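Local coordinates for protein putative Xylose isomerase (Rhodospirillum rubrum, PDB 3QXB) that binds iron and manganese ions in a xylose isomerase-like TIM barrel and is probably an isomerase, at residues A[20-33]-A[282-295]. Numbering follows the deposited sequence.
Sequences MKLGVNLCFAVKRW and TFFAEILYPFEARD. With FE (Fe (III) ion), chain E; EDO (1,2-ethanediol), chain K.
Strands 22-25 and 283-285, first and last of the eight-stranded TIM barrel, run parallel in register from Leu-22/Phe-283 to Val-24/Ala-285 and close the barrel, their short axes approaching to 4.0 Å and crossing at -42°. Four backbone bonds alternate between them: Phe-283 N to Lys-21 O, Gly-23 N to Phe-283 O, Ala-285 N to Gly-23 O and Asn-25 N to Ala-285 O. A CB on Gly-23 would fall 2.7 Å from Thr-282 CG2 and 2.9 Å from Phe-284 CD1, too close to fit; that methyl lies 3.6 Å above the Phe-284 ring, over its centre. On the other face, the selenium of Met-20 (selenomethionine) lies 3.8 Å from Phe-283 CD2, an oblique Met-aromatic contact. Glu-286 CG is anti to its backbone N (chi1 -170°) and the extended chain brings OE1 to 2.1 Å from the iron, which Glu-178, Asp-213, His-244 and two waters also bind; Cys-27 SG packs 3.6 Å from Glu-286 CG. Beyond the barrel mouth, Arg-32 reaches the turn at 290-293 with its chain extended from CG to NE. Its NH1 is shared by Ala-293 O, lying in the guanidinium plane, and the Asp-295 carboxylate. An alanine here is likely to leave Asp-295 without its cationic mate and Ala-293 O without its donor. In that salt bridge Asp-295 OD1 receives Arg-32 NH1 at 2.9 Å through its anti lone pair, the two planes 75° apart.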
HETATM    1  N   MSE A  20     -29.330   7.582   7.011  1.00 36.64           N
HETATM    2  CA  MSE A  20     -28.605   6.562   6.268  1.00 34.82           C
HETATM    3  C   MSE A  20     -27.731   5.734   7.217  1.00 34.16           C
HETATM    4  O   MSE A  20     -27.351   6.198   8.298  1.00 33.45           O
HETATM    5  CB  MSE A  20     -27.764   7.196   5.146  1.00 34.39           C
HETATM    6  CG  MSE A  20     -26.637   8.184   5.604  1.00 32.65           C
HETATM    7 SE   MSE A  20     -25.725   9.202   4.201  0.75 24.55          SE
HETATM    8  CE  MSE A  20     -25.366  10.751   5.278  1.00 26.93           C
ATOM      9  N   LYS A  21     -27.424   4.500   6.807  1.00 32.84           N
ATOM     10  CA  LYS A  21     -26.701   3.566   7.637  1.00 31.74           C
ATOM     11  C   LYS A  21     -25.229   3.842   7.386  1.00 30.43           C
ATOM     12  O   LYS A  21     -24.673   3.478   6.354  1.00 28.70           O
ATOM     13  CB  LYS A  21     -27.055   2.105   7.308  1.00 31.09           C
ATOM     14  CG  LYS A  21     -26.348   1.064   8.209  1.00 30.79           C
ATOM     15  CD  LYS A  21     -26.713  -0.329   7.764  1.00 29.77           C
ATOM     16  CE  LYS A  21     -26.019  -1.430   8.523  1.00 28.59           C
ATOM     17  NZ  LYS A  21     -26.109  -2.722   7.779  1.00 26.92           N
ATOM     18  N   LEU A  22     -24.621   4.523   8.337  1.00 30.34           N
ATOM     19  CA  LEU A  22     -23.228   4.860   8.244  1.00 29.27           C
ATOM     20  C   LEU A  22     -22.405   3.806   8.952  1.00 28.42           C
ATOM     21  O   LEU A  22     -22.817   3.275  10.003  1.00 29.02           O
ATOM     22  CB  LEU A  22     -22.956   6.209   8.905  1.00 29.86           C
ATOM     23  CG  LEU A  22     -23.630   7.430   8.303  1.00 32.24           C
ATOM     24  CD1 LEU A  22     -23.388   8.623   9.246  1.00 32.66           C
ATOM     25  CD2 LEU A  22     -23.129   7.695   6.880  1.00 29.86           C
ATOM     26  N   GLY A  23     -21.236   3.525   8.374  1.00 25.76           N
ATOM     27  CA  GLY A  23     -20.265   2.670   8.991  1.00 25.26           C
ATOM     28  C   GLY A  23     -18.850   3.231   8.757  1.00 24.46           C
ATOM     29  O   GLY A  23     -18.680   4.246   8.067  1.00 23.26           O
ATOM     30  N   VAL A  24     -17.830   2.597   9.327  1.00 23.67           N
ATOM     31  CA  VAL A  24     -16.457   2.993   9.021  1.00 22.38           C
ATOM     32  C   VAL A  24     -15.546   1.835   8.624  1.00 22.10           C
ATOM     33  O   VAL A  24     -15.556   0.788   9.238  1.00 22.93           O
ATOM     34  CB  VAL A  24     -15.866   3.839  10.199  1.00 22.27           C
ATOM     35  CG1 VAL A  24     -15.787   3.020  11.519  1.00 20.11           C
ATOM     36  CG2 VAL A  24     -14.523   4.436   9.802  1.00 20.40           C
ATOM     37  N   ASN A  25     -14.753   2.030   7.573  1.00 22.50           N
ATOM     38  CA  ASN A  25     -13.672   1.133   7.253  1.00 22.05           C
ATOM     39  C   ASN A  25     -12.460   1.609   8.068  1.00 21.67           C
ATOM     40  O   ASN A  25     -12.127   2.789   8.119  1.00 21.54           O
ATOM     41  CB  ASN A  25     -13.410   1.127   5.738  1.00 23.32           C
ATOM     42  CG  ASN A  25     -12.217   0.302   5.353  1.00 20.51           C
ATOM     43  OD1 ASN A  25     -11.127   0.575   5.791  1.00 25.33           O
ATOM     44  ND2 ASN A  25     -12.425  -0.748   4.543  1.00 21.25           N
ATOM     45  N   LEU A  26     -11.799   0.654   8.697  1.00 21.39           N
ATOM     46  CA  LEU A  26     -10.695   0.929   9.622  1.00 20.94           C
ATOM     47  C   LEU A  26      -9.413   1.399   8.959  1.00 20.50           C
ATOM     48  O   LEU A  26      -8.412   1.649   9.663  1.00 22.17           O
ATOM     49  CB  LEU A  26     -10.451  -0.305  10.500  1.00 19.53           C
ATOM     50  CG  LEU A  26     -11.644  -0.648  11.402  1.00 19.98           C
ATOM     51  CD1 LEU A  26     -11.351  -1.863  12.247  1.00 19.47           C
ATOM     52  CD2 LEU A  26     -12.025   0.523  12.282  1.00 20.26           C
ATOM     53  N   CYS A  27      -9.420   1.579   7.635  1.00 20.66           N
ATOM     54  CA  CYS A  27      -8.235   2.133   6.918  1.00 21.71           C
ATOM     55  C   CYS A  27      -7.682   3.425   7.540  1.00 21.74           C
ATOM     56  O   CYS A  27      -6.481   3.680   7.496  1.00 21.84           O
ATOM     57  CB  CYS A  27      -8.548   2.399   5.446  1.00 22.96           C
ATOM     58  SG  CYS A  27      -9.911   3.526   5.215  1.00 27.01           S
ATOM     59  N   PHE A  28      -8.545   4.241   8.137  1.00 21.07           N
ATOM     60  CA  PHE A  28      -8.101   5.510   8.712  1.00 21.32           C
ATOM     61  C   PHE A  28      -7.174   5.301   9.899  1.00 20.78           C
ATOM     62  O   PHE A  28      -6.440   6.226  10.255  1.00 23.09           O
ATOM     63  CB  PHE A  28      -9.320   6.336   9.185  1.00 20.90           C
ATOM     64  CG  PHE A  28      -9.862   5.877  10.516  1.00 20.50           C
ATOM     65  CD1 PHE A  28     -10.830   4.876  10.585  1.00 23.02           C
ATOM     66  CD2 PHE A  28      -9.392   6.415  11.698  1.00 23.16           C
ATOM     67  CE1 PHE A  28     -11.308   4.446  11.817  1.00 20.27           C
ATOM     68  CE2 PHE A  28      -9.868   5.985  12.930  1.00 21.92           C
ATOM     69  CZ  PHE A  28     -10.807   4.987  12.987  1.00 21.10           C
ATOM     70  N   ALA A  29      -7.198   4.100  10.507  1.00 20.25           N
ATOM     71  CA  ALA A  29      -6.450   3.757  11.729  1.00 19.19           C
ATOM     72  C   ALA A  29      -5.160   3.004  11.494  1.00 19.11           C
ATOM     73  O   ALA A  29      -4.401   2.734  12.441  1.00 18.95           O
ATOM     74  CB  ALA A  29      -7.334   2.938  12.692  1.00 20.09           C
ATOM     75  N   VAL A  30      -4.915   2.649  10.243  1.00 18.56           N
ATOM     76  CA  VAL A  30      -3.734   1.829   9.869  1.00 18.77           C
ATOM     77  C   VAL A  30      -2.449   2.434  10.422  1.00 19.10           C
ATOM     78  O   VAL A  30      -2.278   3.662  10.368  1.00 20.52           O
ATOM     79  CB  VAL A  30      -3.667   1.640   8.346  1.00 17.67           C
ATOM     80  CG1 VAL A  30      -2.272   1.125   7.894  1.00 22.29           C
ATOM     81  CG2 VAL A  30      -4.833   0.750   7.889  1.00 19.65           C
ATOM     82  N   LYS A  31      -1.644   1.561  11.043  1.00 19.06           N
ATOM     83  CA  LYS A  31      -0.377   1.876  11.709  1.00 17.95           C
ATOM     84  C   LYS A  31      -0.491   2.664  13.015  1.00 19.85           C
ATOM     85  O   LYS A  31       0.513   2.788  13.738  1.00 20.75           O
ATOM     86  CB  LYS A  31       0.607   2.630  10.798  1.00 18.31           C
ATOM     87  CG  LYS A  31       0.858   2.022   9.416  1.00 16.94           C
ATOM     88  CD  LYS A  31       2.076   2.621   8.713  1.00 19.54           C
ATOM     89  CE  LYS A  31       3.348   2.022   9.272  1.00 18.01           C
ATOM     90  NZ  LYS A  31       4.576   2.297   8.417  1.00 16.29           N
ATOM     91  N   ARG A  32      -1.668   3.204  13.327  1.00 20.50           N
ATOM     92  CA  ARG A  32      -1.794   4.150  14.453  1.00 20.91           C
ATOM     93  C   ARG A  32      -2.472   3.537  15.703  1.00 21.67           C
ATOM     94  O   ARG A  32      -1.769   3.137  16.654  1.00 21.06           O
ATOM     95  CB  ARG A  32      -2.508   5.437  14.007  1.00 21.23           C
ATOM     96  CG  ARG A  32      -1.923   6.113  12.721  1.00 20.86           C
ATOM     97  CD  ARG A  32      -2.834   7.199  12.240  1.00 22.36           C
ATOM     98  NE  ARG A  32      -2.494   7.694  10.898  1.00 23.39           N
ATOM     99  CZ  ARG A  32      -1.747   8.763  10.646  1.00 21.88           C
ATOM    100  NH1 ARG A  32      -1.249   9.499  11.637  1.00 21.69           N
ATOM    101  NH2 ARG A  32      -1.526   9.129   9.390  1.00 22.71           N
ATOM    102  N   TRP A  33      -3.803   3.487  15.739  1.00 21.63           N
ATOM    103  CA  TRP A  33      -4.523   3.059  16.961  1.00 22.84           C
ATOM    104  C   TRP A  33      -4.713   1.550  16.854  1.00 23.08           C
ATOM    105  O   TRP A  33      -5.748   1.068  16.405  1.00 25.06           O
ATOM    106  CB  TRP A  33      -5.854   3.815  17.177  1.00 22.69           C
ATOM    107  CG  TRP A  33      -5.653   5.284  17.240  1.00 22.69           C
ATOM    108  CD1 TRP A  33      -5.273   6.001  18.318  1.00 22.71           C
ATOM    109  CD2 TRP A  33      -5.794   6.212  16.166  1.00 23.97           C
ATOM    110  NE1 TRP A  33      -5.154   7.319  17.998  1.00 21.77           N
ATOM    111  CE2 TRP A  33      -5.464   7.488  16.680  1.00 22.90           C
ATOM    112  CE3 TRP A  33      -6.153   6.096  14.814  1.00 23.61           C
ATOM    113  CZ2 TRP A  33      -5.473   8.646  15.898  1.00 22.88           C
ATOM    114  CZ3 TRP A  33      -6.191   7.273  14.028  1.00 23.79           C
ATOM    115  CH2 TRP A  33      -5.844   8.523  14.580  1.00 24.45           C
ATOM    116  N   THR A 282     -24.701  -0.801   3.975  1.00 27.08           N
ATOM    117  CA  THR A 282     -23.906   0.163   4.759  1.00 26.05           C
ATOM    118  C   THR A 282     -23.042   1.077   3.885  1.00 25.70           C
ATOM    119  O   THR A 282     -22.383   0.640   2.945  1.00 25.33           O
ATOM    120  CB  THR A 282     -23.025  -0.587   5.795  1.00 25.14           C
ATOM    121  OG1 THR A 282     -23.832  -1.583   6.433  1.00 24.15           O
ATOM    122  CG2 THR A 282     -22.435   0.373   6.880  1.00 24.13           C
ATOM    123  N   PHE A 283     -23.100   2.361   4.190  1.00 26.38           N
ATOM    124  CA  PHE A 283     -22.225   3.353   3.612  1.00 25.78           C
ATOM    125  C   PHE A 283     -21.012   3.421   4.564  1.00 25.45           C
ATOM    126  O   PHE A 283     -21.042   4.134   5.601  1.00 26.15           O
ATOM    127  CB  PHE A 283     -22.908   4.713   3.593  1.00 26.14           C
ATOM    128  CG  PHE A 283     -23.870   4.969   2.452  1.00 27.64           C
ATOM    129  CD1 PHE A 283     -24.351   3.977   1.597  1.00 30.11           C
ATOM    130  CD2 PHE A 283     -24.353   6.257   2.274  1.00 28.70           C
ATOM    131  CE1 PHE A 283     -25.273   4.275   0.592  1.00 28.64           C
ATOM    132  CE2 PHE A 283     -25.256   6.566   1.267  1.00 27.80           C
ATOM    133  CZ  PHE A 283     -25.724   5.593   0.419  1.00 27.40           C
ATOM    134  N   PHE A 284     -19.958   2.667   4.240  1.00 24.35           N
ATOM    135  CA  PHE A 284     -18.717   2.696   4.989  1.00 23.82           C
ATOM    136  C   PHE A 284     -17.813   3.849   4.529  1.00 23.19           C
ATOM    137  O   PHE A 284     -17.393   3.884   3.368  1.00 23.36           O
ATOM    138  CB  PHE A 284     -17.919   1.393   4.793  1.00 22.79           C
ATOM    139  CG  PHE A 284     -18.587   0.146   5.323  1.00 21.17           C
ATOM    140  CD1 PHE A 284     -18.630  -0.129   6.672  1.00 21.47           C
ATOM    141  CD2 PHE A 284     -19.142  -0.768   4.465  1.00 22.64           C
ATOM    142  CE1 PHE A 284     -19.214  -1.317   7.136  1.00 22.12           C
ATOM    143  CE2 PHE A 284     -19.703  -1.955   4.934  1.00 21.38           C
ATOM    144  CZ  PHE A 284     -19.727  -2.216   6.253  1.00 23.20           C
ATOM    145  N   ALA A 285     -17.485   4.750   5.447  1.00 21.97           N
ATOM    146  CA  ALA A 285     -16.548   5.812   5.166  1.00 22.38           C
ATOM    147  C   ALA A 285     -15.198   5.169   5.001  1.00 21.72           C
ATOM    148  O   ALA A 285     -14.769   4.457   5.902  1.00 21.32           O
ATOM    149  CB  ALA A 285     -16.481   6.819   6.299  1.00 22.04           C
ATOM    150  N   GLU A 286     -14.568   5.444   3.863  1.00 22.10           N
ATOM    151  CA  GLU A 286     -13.244   4.957   3.528  1.00 22.60           C
ATOM    152  C   GLU A 286     -12.356   6.146   3.193  1.00 22.98           C
ATOM    153  O   GLU A 286     -12.245   6.571   2.029  1.00 23.35           O
ATOM    154  CB  GLU A 286     -13.258   3.947   2.378  1.00 22.42           C
ATOM    155  CG  GLU A 286     -11.900   3.276   2.222  1.00 25.07           C
ATOM    156  CD  GLU A 286     -11.747   2.442   0.962  1.00 29.02           C
ATOM    157  OE1 GLU A 286     -12.411   2.696  -0.033  1.00 27.53           O
ATOM    158  OE2 GLU A 286     -10.919   1.516   0.987  1.00 31.62           O
ATOM    159  N   ILE A 287     -11.733   6.659   4.253  1.00 23.20           N
ATOM    160  CA  ILE A 287     -11.010   7.918   4.223  1.00 24.64           C
ATOM    161  C   ILE A 287      -9.543   7.570   4.394  1.00 24.42           C
ATOM    162  O   ILE A 287      -9.169   6.828   5.318  1.00 24.15           O
ATOM    163  CB  ILE A 287     -11.468   8.929   5.335  1.00 25.56           C
ATOM    164  CG1 ILE A 287     -13.008   9.030   5.422  1.00 27.77           C
ATOM    165  CG2 ILE A 287     -10.788  10.306   5.103  1.00 27.61           C
ATOM    166  CD1 ILE A 287     -13.699   9.456   4.151  1.00 28.00           C
ATOM    167  N   LEU A 288      -8.724   8.081   3.485  1.00 24.64           N
ATOM    168  CA  LEU A 288      -7.304   7.798   3.500  1.00 25.48           C
ATOM    169  C   LEU A 288      -6.510   9.071   3.875  1.00 26.35           C
ATOM    170  O   LEU A 288      -6.806  10.193   3.421  1.00 28.53           O
ATOM    171  CB  LEU A 288      -6.872   7.224   2.152  1.00 25.75           C
ATOM    172  CG  LEU A 288      -7.414   5.815   1.813  1.00 25.12           C
ATOM    173  CD1 LEU A 288      -6.996   5.472   0.387  1.00 27.56           C
ATOM    174  CD2 LEU A 288      -6.955   4.723   2.808  1.00 28.07           C
ATOM    175  N   TYR A 289      -5.560   8.894   4.775  1.00 25.23           N
ATOM    176  CA  TYR A 289      -4.773   9.993   5.266  1.00 25.41           C
ATOM    177  C   TYR A 289      -3.331   9.692   4.942  1.00 25.16           C
ATOM    178  O   TYR A 289      -2.883   8.528   5.039  1.00 25.27           O
ATOM    179  CB  TYR A 289      -4.953  10.136   6.771  1.00 24.48           C
ATOM    180  CG  TYR A 289      -6.282  10.676   7.185  1.00 24.69           C
ATOM    181  CD1 TYR A 289      -7.339   9.824   7.516  1.00 22.65           C
ATOM    182  CD2 TYR A 289      -6.493  12.052   7.272  1.00 25.69           C
ATOM    183  CE1 TYR A 289      -8.580  10.324   7.895  1.00 24.86           C
ATOM    184  CE2 TYR A 289      -7.726  12.554   7.646  1.00 25.31           C
ATOM    185  CZ  TYR A 289      -8.774  11.668   7.961  1.00 25.19           C
ATOM    186  OH  TYR A 289     -10.005  12.116   8.379  1.00 22.46           O
ATOM    187  N   PRO A 290      -2.581  10.726   4.551  1.00 25.12           N
ATOM    188  CA  PRO A 290      -1.139  10.509   4.362  1.00 24.48           C
ATOM    189  C   PRO A 290      -0.512   9.872   5.624  1.00 23.05           C
ATOM    190  O   PRO A 290      -0.918  10.205   6.715  1.00 21.59           O
ATOM    191  CB  PRO A 290      -0.598  11.930   4.184  1.00 25.45           C
ATOM    192  CG  PRO A 290      -1.806  12.796   3.850  1.00 26.92           C
ATOM    193  CD  PRO A 290      -2.932  12.158   4.591  1.00 25.98           C
ATOM    194  N   PHE A 291       0.441   8.942   5.473  1.00 22.07           N
ATOM    195  CA  PHE A 291       1.147   8.367   6.625  1.00 21.79           C
ATOM    196  C   PHE A 291       1.745   9.455   7.542  1.00 21.82           C
ATOM    197  O   PHE A 291       1.697   9.362   8.765  1.00 21.09           O
ATOM    198  CB  PHE A 291       2.308   7.470   6.133  1.00 21.36           C
ATOM    199  CG  PHE A 291       1.848   6.199   5.405  1.00 23.95           C
ATOM    200  CD1 PHE A 291       1.148   5.202   6.079  1.00 23.95           C
ATOM    201  CD2 PHE A 291       2.166   5.995   4.058  1.00 26.52           C
ATOM    202  CE1 PHE A 291       0.740   4.055   5.431  1.00 23.71           C
ATOM    203  CE2 PHE A 291       1.769   4.821   3.395  1.00 27.27           C
ATOM    204  CZ  PHE A 291       1.044   3.860   4.077  1.00 24.37           C
ATOM    205  N   GLU A 292       2.283  10.499   6.916  1.00 22.52           N
ATOM    206  CA  GLU A 292       3.026  11.541   7.617  1.00 22.95           C
ATOM    207  C   GLU A 292       2.114  12.555   8.358  1.00 22.97           C
ATOM    208  O   GLU A 292       2.599  13.407   9.097  1.00 22.54           O
ATOM    209  CB  GLU A 292       3.990  12.237   6.658  1.00 23.64           C
ATOM    210  CG  GLU A 292       3.358  12.972   5.508  1.00 24.92           C
ATOM    211  CD  GLU A 292       3.138  12.086   4.266  1.00 27.71           C
ATOM    212  OE1 GLU A 292       2.969  10.825   4.385  1.00 26.94           O
ATOM    213  OE2 GLU A 292       3.129  12.669   3.169  1.00 25.67           O
ATOM    214  N   ALA A 293       0.804  12.455   8.175  1.00 23.22           N
ATOM    215  CA  ALA A 293      -0.101  13.275   8.959  1.00 24.63           C
ATOM    216  C   ALA A 293      -0.035  12.823  10.423  1.00 25.27           C
ATOM    217  O   ALA A 293       0.138  11.645  10.710  1.00 24.25           O
ATOM    218  CB  ALA A 293      -1.530  13.183   8.436  1.00 24.83           C
ATOM    219  N   ARG A 294      -0.199  13.765  11.347  1.00 26.78           N
ATOM    220  CA  ARG A 294      -0.076  13.477  12.773  1.00 27.22           C
ATOM    221  C   ARG A 294      -1.336  12.784  13.301  1.00 26.51           C
ATOM    222  O   ARG A 294      -2.407  13.111  12.882  1.00 24.33           O
ATOM    223  CB  ARG A 294       0.166  14.775  13.524  1.00 27.82           C
ATOM    224  CG  ARG A 294       1.524  15.351  13.194  1.00 33.61           C
ATOM    225  CD  ARG A 294       1.604  16.784  13.516  1.00 40.28           C
ATOM    226  NE  ARG A 294       1.414  17.042  14.928  1.00 45.29           N
ATOM    227  CZ  ARG A 294       0.427  17.782  15.450  1.00 50.80           C
ATOM    228  NH1 ARG A 294      -0.513  18.355  14.696  1.00 52.71           N
ATOM    229  NH2 ARG A 294       0.392  17.975  16.766  1.00 51.85           N
ATOM    230  N   ASP A 295      -1.140  11.828  14.218  1.00 26.69           N
ATOM    231  CA  ASP A 295      -2.230  11.047  14.827  1.00 26.62           C
ATOM    232  C   ASP A 295      -3.380  11.934  15.279  1.00 27.01           C
ATOM    233  O   ASP A 295      -4.506  11.715  14.903  1.00 26.68           O
ATOM    234  CB  ASP A 295      -1.693  10.230  16.021  1.00 25.86           C
ATOM    235  CG  ASP A 295      -0.743   9.064  15.575  1.00 25.99           C
ATOM    236  OD1 ASP A 295      -0.613   8.788  14.364  1.00 22.65           O
ATOM    237  OD2 ASP A 295      -0.128   8.439  16.443  1.00 22.85           O
TER
HETATM  238 FE    FE E 301     -12.984   1.627  -1.750  0.66 26.72          FE
HETATM  239  C1  EDO K 355      -7.547  13.542   4.186  1.00 43.04           C
HETATM  240  O1  EDO K 355      -6.348  13.474   3.452  1.00 43.20           O
HETATM  241  C2  EDO K 355      -8.391  14.478   3.363  1.00 43.73           C
HETATM  242  O2  EDO K 355      -9.702  14.314   3.811  1.00 44.26           O
HETATM  243  O   HOH W   1     -12.305   5.554   7.020  1.00 26.21           O
HETATM  244  O   HOH W   2      -5.483   6.311   6.203  1.00 28.10           O
HETATM  245  O   HOH W   3      -2.267   7.225   7.419  1.00 24.06           O
HETATM  246  O   HOH W   4     -10.884   2.118  -2.607  1.00 23.03           O
HETATM  247  O   HOH W   5     -11.699  -0.110  -1.028  1.00 28.78           O